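Local coordinates for protein pilin (PDB 3GLD) that forms the backbone of the bacterial pilus, subunits stacking head to tail and joined by isopeptide bonds, for adhesion to host cells, aggregation and biofilm formation, at residues V113-T118 and F153-D158; T20-L25 and T80-F85. The protein carries 2 engineered substitutions. All coordinates share one frame; numbering follows the deposited sequence.

Contact 1. Residues V113-T118 and F153-D158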
ATOM      1  N   VAL A 113      -3.849   3.474  -1.501  1.00 30.04           N
ATOM      2  CA  VAL A 113      -3.759   3.437  -0.024  1.00 30.56           C
ATOM      3  C   VAL A 113      -4.918   4.127   0.686  1.00 31.02           C
ATOM      4  O   VAL A 113      -5.237   5.271   0.404  1.00 31.94           O
ATOM      5  CB  VAL A 113      -2.412   4.016   0.514  1.00 30.44           C
ATOM      6  CG1 VAL A 113      -2.404   4.026   2.047  1.00 28.26           C
ATOM      7  CG2 VAL A 113      -1.230   3.197  -0.031  1.00 27.35           C
ATOM      8  N   SER A 114      -5.540   3.399   1.602  1.00 32.37           N
ATOM      9  CA  SER A 114      -6.554   3.939   2.492  1.00 33.96           C
ATOM     10  C   SER A 114      -5.892   4.230   3.833  1.00 34.29           C
ATOM     11  O   SER A 114      -5.292   3.337   4.441  1.00 34.34           O
ATOM     12  CB  SER A 114      -7.665   2.918   2.699  1.00 33.93           C
ATOM     13  OG  SER A 114      -8.323   2.639   1.476  1.00 36.28           O
ATOM     14  N   TYR A 115      -6.019   5.474   4.288  1.00 35.11           N
ATOM     15  CA  TYR A 115      -5.292   5.945   5.453  1.00 36.19           C
ATOM     16  C   TYR A 115      -6.009   5.706   6.774  1.00 36.53           C
ATOM     17  O   TYR A 115      -7.231   5.892   6.878  1.00 36.48           O
ATOM     18  CB  TYR A 115      -4.935   7.423   5.271  1.00 36.53           C
ATOM     19  CG  TYR A 115      -3.785   7.603   4.306  1.00 37.79           C
ATOM     20  CD1 TYR A 115      -2.469   7.684   4.768  1.00 37.57           C
ATOM     21  CD2 TYR A 115      -4.008   7.648   2.928  1.00 38.91           C
ATOM     22  CE1 TYR A 115      -1.411   7.836   3.881  1.00 38.00           C
ATOM     23  CE2 TYR A 115      -2.960   7.791   2.033  1.00 38.37           C
ATOM     24  CZ  TYR A 115      -1.666   7.878   2.510  1.00 38.26           C
ATOM     25  OH  TYR A 115      -0.640   8.021   1.614  1.00 36.75           O
ATOM     26  N   ASP A 116      -5.245   5.279   7.776  1.00 36.89           N
ATOM     27  CA  ASP A 116      -5.758   5.151   9.140  1.00 37.08           C
ATOM     28  C   ASP A 116      -6.153   6.519   9.688  1.00 37.05           C
ATOM     29  O   ASP A 116      -5.343   7.453   9.724  1.00 36.95           O
ATOM     30  CB  ASP A 116      -4.725   4.485  10.050  1.00 37.37           C
ATOM     31  CG  ASP A 116      -5.332   3.985  11.355  1.00 37.71           C
ATOM     32  OD1 ASP A 116      -6.378   4.526  11.769  1.00 38.94           O
ATOM     33  OD2 ASP A 116      -4.772   3.042  11.954  1.00 36.21           O
ATOM     34  N   THR A 117      -7.407   6.635  10.108  1.00 37.17           N
ATOM     35  CA  THR A 117      -7.929   7.896  10.630  1.00 38.00           C
ATOM     36  C   THR A 117      -7.795   8.000  12.152  1.00 38.10           C
ATOM     37  O   THR A 117      -8.146   9.032  12.741  1.00 37.78           O
ATOM     38  CB  THR A 117      -9.405   8.151  10.205  1.00 37.78           C
ATOM     39  OG1 THR A 117     -10.221   7.030  10.587  1.00 39.24           O
ATOM     40  CG2 THR A 117      -9.502   8.363   8.683  1.00 39.02           C
ATOM     41  N   THR A 118      -7.276   6.942  12.777  1.00 38.57           N
ATOM     42  CA  THR A 118      -7.143   6.886  14.243  1.00 38.52           C
ATOM     43  C   THR A 118      -6.437   8.114  14.832  1.00 38.61           C
ATOM     44  O   THR A 118      -5.468   8.636  14.276  1.00 38.47           O
ATOM     45  CB  THR A 118      -6.463   5.570  14.708  1.00 38.82           C
ATOM     46  OG1 THR A 118      -7.158   4.448  14.142  1.00 37.50           O
ATOM     47  CG2 THR A 118      -6.478   5.436  16.228  1.00 39.23           C
ATOM     48  N   PHE A 153      -0.545   2.349  13.815  1.00 35.43           N
ATOM     49  CA  PHE A 153      -1.346   2.778  12.677  1.00 35.15           C
ATOM     50  C   PHE A 153      -1.325   1.693  11.579  1.00 35.81           C
ATOM     51  O   PHE A 153      -0.276   1.101  11.298  1.00 36.25           O
ATOM     52  CB  PHE A 153      -0.817   4.103  12.133  1.00 34.39           C
ATOM     53  CG  PHE A 153      -1.110   5.289  13.018  1.00 34.04           C
ATOM     54  CD1 PHE A 153      -2.355   5.909  12.990  1.00 33.20           C
ATOM     55  CD2 PHE A 153      -0.125   5.804  13.863  1.00 32.55           C
ATOM     56  CE1 PHE A 153      -2.635   7.022  13.804  1.00 33.55           C
ATOM     57  CE2 PHE A 153      -0.385   6.913  14.665  1.00 32.01           C
ATOM     58  CZ  PHE A 153      -1.646   7.522  14.636  1.00 32.94           C
ATOM     59  N   LYS A 154      -2.478   1.435  10.962  1.00 35.96           N
ATOM     60  CA  LYS A 154      -2.581   0.378   9.948  1.00 36.29           C
ATOM     61  C   LYS A 154      -3.275   0.931   8.709  1.00 35.68           C
ATOM     62  O   LYS A 154      -4.494   1.036   8.683  1.00 35.89           O
ATOM     63  CB  LYS A 154      -3.343  -0.837  10.501  1.00 36.89           C
ATOM     64  CG  LYS A 154      -3.337  -2.070   9.565  1.00 38.44           C
ATOM     65  CD  LYS A 154      -3.723  -3.390  10.262  1.00 39.70           C
ATOM     66  CE  LYS A 154      -5.226  -3.485  10.510  1.00 43.91           C
ATOM     67  NZ  LYS A 154      -5.669  -4.884  10.825  1.00 45.54           N
ATOM     68  N   ASN A 155      -2.491   1.346   7.716  1.00 34.94           N
ATOM     69  CA  ASN A 155      -3.044   1.700   6.417  1.00 34.89           C
ATOM     70  C   ASN A 155      -3.306   0.440   5.588  1.00 34.16           C
ATOM     71  O   ASN A 155      -2.711  -0.619   5.853  1.00 34.45           O
ATOM     72  CB  ASN A 155      -2.113   2.645   5.662  1.00 34.53           C
ATOM     73  CG  ASN A 155      -2.018   4.017   6.303  1.00 36.77           C
ATOM     74  OD1 ASN A 155      -2.832   4.401   7.167  1.00 36.40           O
ATOM     75  ND2 ASN A 155      -1.013   4.775   5.881  1.00 36.92           N
ATOM     76  N   SER A 156      -4.204   0.543   4.608  1.00 33.37           N
ATOM     77  CA  SER A 156      -4.508  -0.596   3.711  1.00 33.05           C
ATOM     78  C   SER A 156      -4.050  -0.299   2.289  1.00 31.53           C
ATOM     79  O   SER A 156      -4.363   0.751   1.729  1.00 31.67           O
ATOM     80  CB  SER A 156      -5.999  -0.968   3.724  1.00 33.70           C
ATOM     81  OG  SER A 156      -6.200  -2.213   3.042  1.00 35.91           O
ATOM     82  N   LEU A 157      -3.261  -1.208   1.733  1.00 30.04           N
ATOM     83  CA  LEU A 157      -2.818  -1.081   0.349  1.00 28.55           C
ATOM     84  C   LEU A 157      -3.712  -1.949  -0.533  1.00 27.72           C
ATOM     85  O   LEU A 157      -3.737  -3.180  -0.411  1.00 26.85           O
ATOM     86  CB  LEU A 157      -1.359  -1.513   0.205  1.00 28.25           C
ATOM     87  CG  LEU A 157      -0.802  -1.516  -1.217  1.00 28.12           C
ATOM     88  CD1 LEU A 157      -0.674  -0.108  -1.792  1.00 27.10           C
ATOM     89  CD2 LEU A 157       0.551  -2.249  -1.214  1.00 26.73           C
ATOM     90  N   ASP A 158      -4.458  -1.294  -1.405  1.00 27.66           N
ATOM     91  CA  ASP A 158      -5.280  -2.008  -2.397  1.00 27.87           C
ATOM     92  C   ASP A 158      -4.469  -2.139  -3.703  1.00 27.53           C
ATOM     93  O   ASP A 158      -3.494  -1.420  -3.922  1.00 27.41           O
ATOM     94  CB  ASP A 158      -6.625  -1.284  -2.613  1.00 28.10           C
ATOM     95  CG  ASP A 158      -7.689  -2.172  -3.308  1.00 30.83           C
ATOM     96  OD1 ASP A 158      -7.424  -3.357  -3.623  1.00 33.05           O
ATOM     97  OD2 ASP A 158      -8.801  -1.671  -3.530  1.00 33.21           O
TER
HETATM   98  O   HOH W   1      -7.120   1.410  -0.292  1.00 35.54           O
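Val-113 starts the contact opposite Leu-157 in a non-hydrogen-bonded antiparallel pair, its CG2 resting 3.8 Å from CD1 of the leucine. Its other branch, CG1, sits over one face of the Tyr-115 ring and also meets CB of Asn-155. Next comes Ser-114, paired with Ser-156 through two backbone hydrogen bonds, 2.9 Å from Ser-114 N to Ser-156 O and 3.0 Å from Ser-156 N to Ser-114 O. At Tyr-115 the strand has ended: the ring tilts against the Asn-155 amide, the two planes 67° apart, with CD1 3.4 Å from ND2, while its hydroxyl is hydrogen-bonded to Val-110 N. From here the bonds across the contact join a backbone N-H to a side-chain oxygen. Asp-116 N donates to OD1 of Asn-155 over 2.6 Å, in a nearly straight bond tilted 30° from the amide carbonyl plane. The carboxylate of Asp-116 then splits its work: OD2 takes Lys-154 N on its anti lone pair at 3.0 Å, and OD1 accepts Thr-118 N at 2.8 Å, closing an Asx turn. Thr-118 O finally lies in plane at the edge of the Phe-153 ring, 3.3 Å from CE1. Asn-155 takes the Lys-Asn isopeptide cross-link in the native pilin, a bond not formed here. The short bond from Asp-116 N helps set how the asparagine amide is turned and probably polarises the carbonyl, making CG more open to attack by an amine.

Contact 2. Residues T20-L25 and T80-F85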
ATOM      1  N   THR A  20       7.302   5.262  20.918  1.00 34.09           N
ATOM      2  CA  THR A  20       7.416   4.439  19.717  1.00 33.62           C
ATOM      3  C   THR A  20       6.098   4.457  18.943  1.00 32.93           C
ATOM      4  O   THR A  20       5.047   4.276  19.524  1.00 32.07           O
ATOM      5  CB  THR A  20       7.775   2.977  20.069  1.00 33.60           C
ATOM      6  OG1 THR A  20       9.115   2.949  20.565  1.00 33.74           O
ATOM      7  CG2 THR A  20       7.719   2.061  18.820  1.00 34.47           C
ATOM      8  N   VAL A  21       6.177   4.679  17.633  1.00 32.65           N
ATOM      9  CA  VAL A  21       5.007   4.541  16.763  1.00 32.60           C
ATOM     10  C   VAL A  21       5.212   3.317  15.873  1.00 33.22           C
ATOM     11  O   VAL A  21       6.264   3.169  15.262  1.00 32.30           O
ATOM     12  CB  VAL A  21       4.799   5.783  15.880  1.00 32.36           C
ATOM     13  CG1 VAL A  21       3.639   5.559  14.896  1.00 32.57           C
ATOM     14  CG2 VAL A  21       4.530   7.000  16.733  1.00 30.07           C
ATOM     15  N   THR A  22       4.216   2.439  15.813  1.00 34.37           N
ATOM     16  CA  THR A  22       4.313   1.253  14.959  1.00 35.84           C
ATOM     17  C   THR A  22       3.386   1.432  13.767  1.00 36.13           C
ATOM     18  O   THR A  22       2.215   1.793  13.919  1.00 36.63           O
ATOM     19  CB  THR A  22       3.949  -0.052  15.702  1.00 36.00           C
ATOM     20  OG1 THR A  22       4.877  -0.270  16.770  1.00 36.41           O
ATOM     21  CG2 THR A  22       4.014  -1.247  14.768  1.00 35.98           C
ATOM     22  N   LYS A  23       3.929   1.206  12.578  1.00 36.64           N
ATOM     23  CA  LYS A  23       3.140   1.306  11.351  1.00 36.70           C
ATOM     24  C   LYS A  23       3.079  -0.056  10.679  1.00 36.82           C
ATOM     25  O   LYS A  23       4.103  -0.715  10.496  1.00 37.00           O
ATOM     26  CB  LYS A  23       3.736   2.376  10.420  1.00 36.42           C
ATOM     27  CG  LYS A  23       3.045   2.540   9.057  1.00 37.92           C
ATOM     28  CD  LYS A  23       1.539   2.783   9.190  1.00 37.49           C
ATOM     29  CE  LYS A  23       0.923   3.197   7.890  1.00 38.96           C
ATOM     30  NZ  LYS A  23       1.090   2.171   6.809  1.00 39.45           N
ATOM     31  N   ASN A  24       1.866  -0.481  10.349  1.00 37.34           N
ATOM     32  CA  ASN A  24       1.643  -1.698   9.600  1.00 37.71           C
ATOM     33  C   ASN A  24       0.944  -1.359   8.280  1.00 37.81           C
ATOM     34  O   ASN A  24       0.195  -0.386   8.194  1.00 38.17           O
ATOM     35  CB  ASN A  24       0.794  -2.686  10.410  1.00 38.09           C
ATOM     36  CG  ASN A  24       1.580  -3.383  11.527  1.00 39.42           C
ATOM     37  OD1 ASN A  24       1.198  -3.326  12.699  1.00 41.69           O
ATOM     38  ND2 ASN A  24       2.660  -4.062  11.163  1.00 41.12           N
ATOM     39  N   LEU A  25       1.211  -2.142   7.242  1.00 37.36           N
ATOM     40  CA  LEU A  25       0.503  -1.969   5.981  1.00 36.85           C
ATOM     41  C   LEU A  25      -0.239  -3.260   5.663  1.00 36.75           C
ATOM     42  O   LEU A  25       0.368  -4.281   5.346  1.00 36.72           O
ATOM     43  CB  LEU A  25       1.472  -1.573   4.870  1.00 36.96           C
ATOM     44  CG  LEU A  25       0.953  -1.185   3.486  1.00 36.38           C
ATOM     45  CD1 LEU A  25       0.208   0.141   3.514  1.00 36.36           C
ATOM     46  CD2 LEU A  25       2.137  -1.105   2.519  1.00 34.19           C
ATOM     47  N   THR A  80       6.023  -4.177   8.764  1.00 40.41           N
ATOM     48  CA  THR A  80       5.874  -3.491  10.040  1.00 39.79           C
ATOM     49  C   THR A  80       7.079  -2.577  10.188  1.00 38.41           C
ATOM     50  O   THR A  80       8.211  -3.045  10.104  1.00 38.93           O
ATOM     51  CB  THR A  80       5.830  -4.491  11.216  1.00 40.10           C
ATOM     52  OG1 THR A  80       4.637  -5.286  11.115  1.00 41.26           O
ATOM     53  CG2 THR A  80       5.814  -3.750  12.564  1.00 40.02           C
ATOM     54  N   LYS A  81       6.826  -1.280  10.358  1.00 36.75           N
ATOM     55  CA  LYS A  81       7.875  -0.267  10.540  1.00 35.98           C
ATOM     56  C   LYS A  81       7.651   0.496  11.857  1.00 35.64           C
ATOM     57  O   LYS A  81       6.513   0.618  12.331  1.00 35.15           O
ATOM     58  CB  LYS A  81       7.851   0.751   9.395  1.00 35.52           C
ATOM     59  CG  LYS A  81       7.928   0.169   8.001  1.00 35.90           C
ATOM     60  CD  LYS A  81       9.350  -0.218   7.625  1.00 35.14           C
ATOM     61  CE  LYS A  81       9.383  -0.781   6.201  1.00 35.05           C
ATOM     62  NZ  LYS A  81      10.756  -1.124   5.829  1.00 31.90           N
ATOM     63  N   THR A  82       8.726   1.026  12.434  1.00 35.12           N
ATOM     64  CA  THR A  82       8.580   1.829  13.652  1.00 35.58           C
ATOM     65  C   THR A  82       9.297   3.161  13.504  1.00 34.62           C
ATOM     66  O   THR A  82      10.230   3.280  12.724  1.00 34.22           O
ATOM     67  CB  THR A  82       9.075   1.095  14.920  1.00 35.60           C
ATOM     68  OG1 THR A  82      10.447   0.771  14.748  1.00 36.41           O
ATOM     69  CG2 THR A  82       8.299  -0.194  15.149  1.00 36.40           C
ATOM     70  N   ALA A  83       8.813   4.159  14.240  1.00 34.15           N
ATOM     71  CA  ALA A  83       9.422   5.482  14.315  1.00 34.01           C
ATOM     72  C   ALA A  83       9.275   5.980  15.754  1.00 33.59           C
ATOM     73  O   ALA A  83       8.539   5.385  16.531  1.00 33.71           O
ATOM     74  CB  ALA A  83       8.721   6.433  13.349  1.00 33.90           C
ATOM     75  N   GLU A  84       9.970   7.056  16.106  1.00 33.23           N
ATOM     76  CA  GLU A  84       9.901   7.579  17.474  1.00 33.66           C
ATOM     77  C   GLU A  84       9.607   9.069  17.542  1.00 32.61           C
ATOM     78  O   GLU A  84      10.076   9.826  16.706  1.00 32.44           O
ATOM     79  CB  GLU A  84      11.215   7.298  18.215  1.00 33.97           C
ATOM     80  CG  GLU A  84      11.137   6.087  19.107  1.00 35.88           C
ATOM     81  CD  GLU A  84      12.491   5.686  19.675  1.00 40.15           C
ATOM     82  OE1 GLU A  84      13.533   6.185  19.178  1.00 42.20           O
ATOM     83  OE2 GLU A  84      12.503   4.871  20.624  1.00 40.91           O
ATOM     84  N   PHE A  85       8.816   9.474  18.527  1.00 32.35           N
ATOM     85  CA  PHE A  85       8.783  10.877  18.922  1.00 32.69           C
ATOM     86  C   PHE A  85       9.787  11.062  20.053  1.00 33.05           C
ATOM     87  O   PHE A  85       9.887  10.212  20.942  1.00 32.87           O
ATOM     88  CB  PHE A  85       7.392  11.290  19.390  1.00 32.45           C
ATOM     89  CG  PHE A  85       6.375  11.309  18.283  1.00 32.64           C
ATOM     90  CD1 PHE A  85       6.461  12.252  17.262  1.00 31.54           C
ATOM     91  CD2 PHE A  85       5.350  10.380  18.261  1.00 31.43           C
ATOM     92  CE1 PHE A  85       5.531  12.276  16.232  1.00 32.87           C
ATOM     93  CE2 PHE A  85       4.409  10.394  17.239  1.00 32.81           C
ATOM     94  CZ  PHE A  85       4.505  11.346  16.221  1.00 32.14           C
TER
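Val-21 and Phe-85 meet on the inward side of this antiparallel pair, where CG2 of the valine leans obliquely on the ring, 3.4 Å from CE2. With CG1 anti to the backbone N (chi1 175°), CG2 falls beside that N and is the branch that touches the ring. Phe-41, from strand 37-45, packs against both residues. On this same face Lys-23 sends its chain away from Lys-81, bent at chi2 and chi4. Its NZ ends 3.0 Å from Asn-24 O, a hydrogen bond that reaches the oxygen from above the carbonyl plane, and the lysine also makes a cation-pi contact with Phe-39. Lys-81, on the same face, leads away from strand 20-25; its NZ forms a salt bridge with Asp-74.

The opposite face carries Thr-20, Thr-22, Thr-80 and Thr-82, with Asn-24 and Glu-84. Thr-22 and Thr-82 run side by side and point the same way, with OG1 of Thr-22 3.8 Å from CG2 of Thr-82, whereas Thr-22 meets Thr-80 at an angle, methyl to methyl.

Four backbone hydrogen bonds tie the strands: Val-21 and Ala-83 form one hydrogen-bonded pair, Lys-23 and Lys-81 the other. Val-21 N to Ala-83 O and Lys-23 N to Lys-81 O are both 2.7 Å.

Near Lys-23, Ala-104, an engineered residue, replaces the one that autocatalyses the isopeptide bond. A lysine on a first strand, directed inward among aromatic rings toward an asparagine on a last strand, is typical of the self-crosslinking isopeptide domains of Gram-positive pilins.

In the fold
The two contacts lie in one sheet of the N-terminal domain, their centres about 13 Å apart. Strand 18-27 runs parallel to strand 151-169; strand 80-86 flanks the first and strand 113-114 the second. Along the chain contact 2 closes before contact 1 opens. Backbone bonds of Phe-153 with Thr-22 and Asn-24 join them, and Lys-23 reaches across toward Asn-155. In this model the cross-link is not formed: Lys-23 NZ stands 3.7 Å from Asn-155 CG, and the amide keeps its nitrogen. When made, the bond would tie the domain's first strand to its last, consistent with a pilus built to withstand pulling.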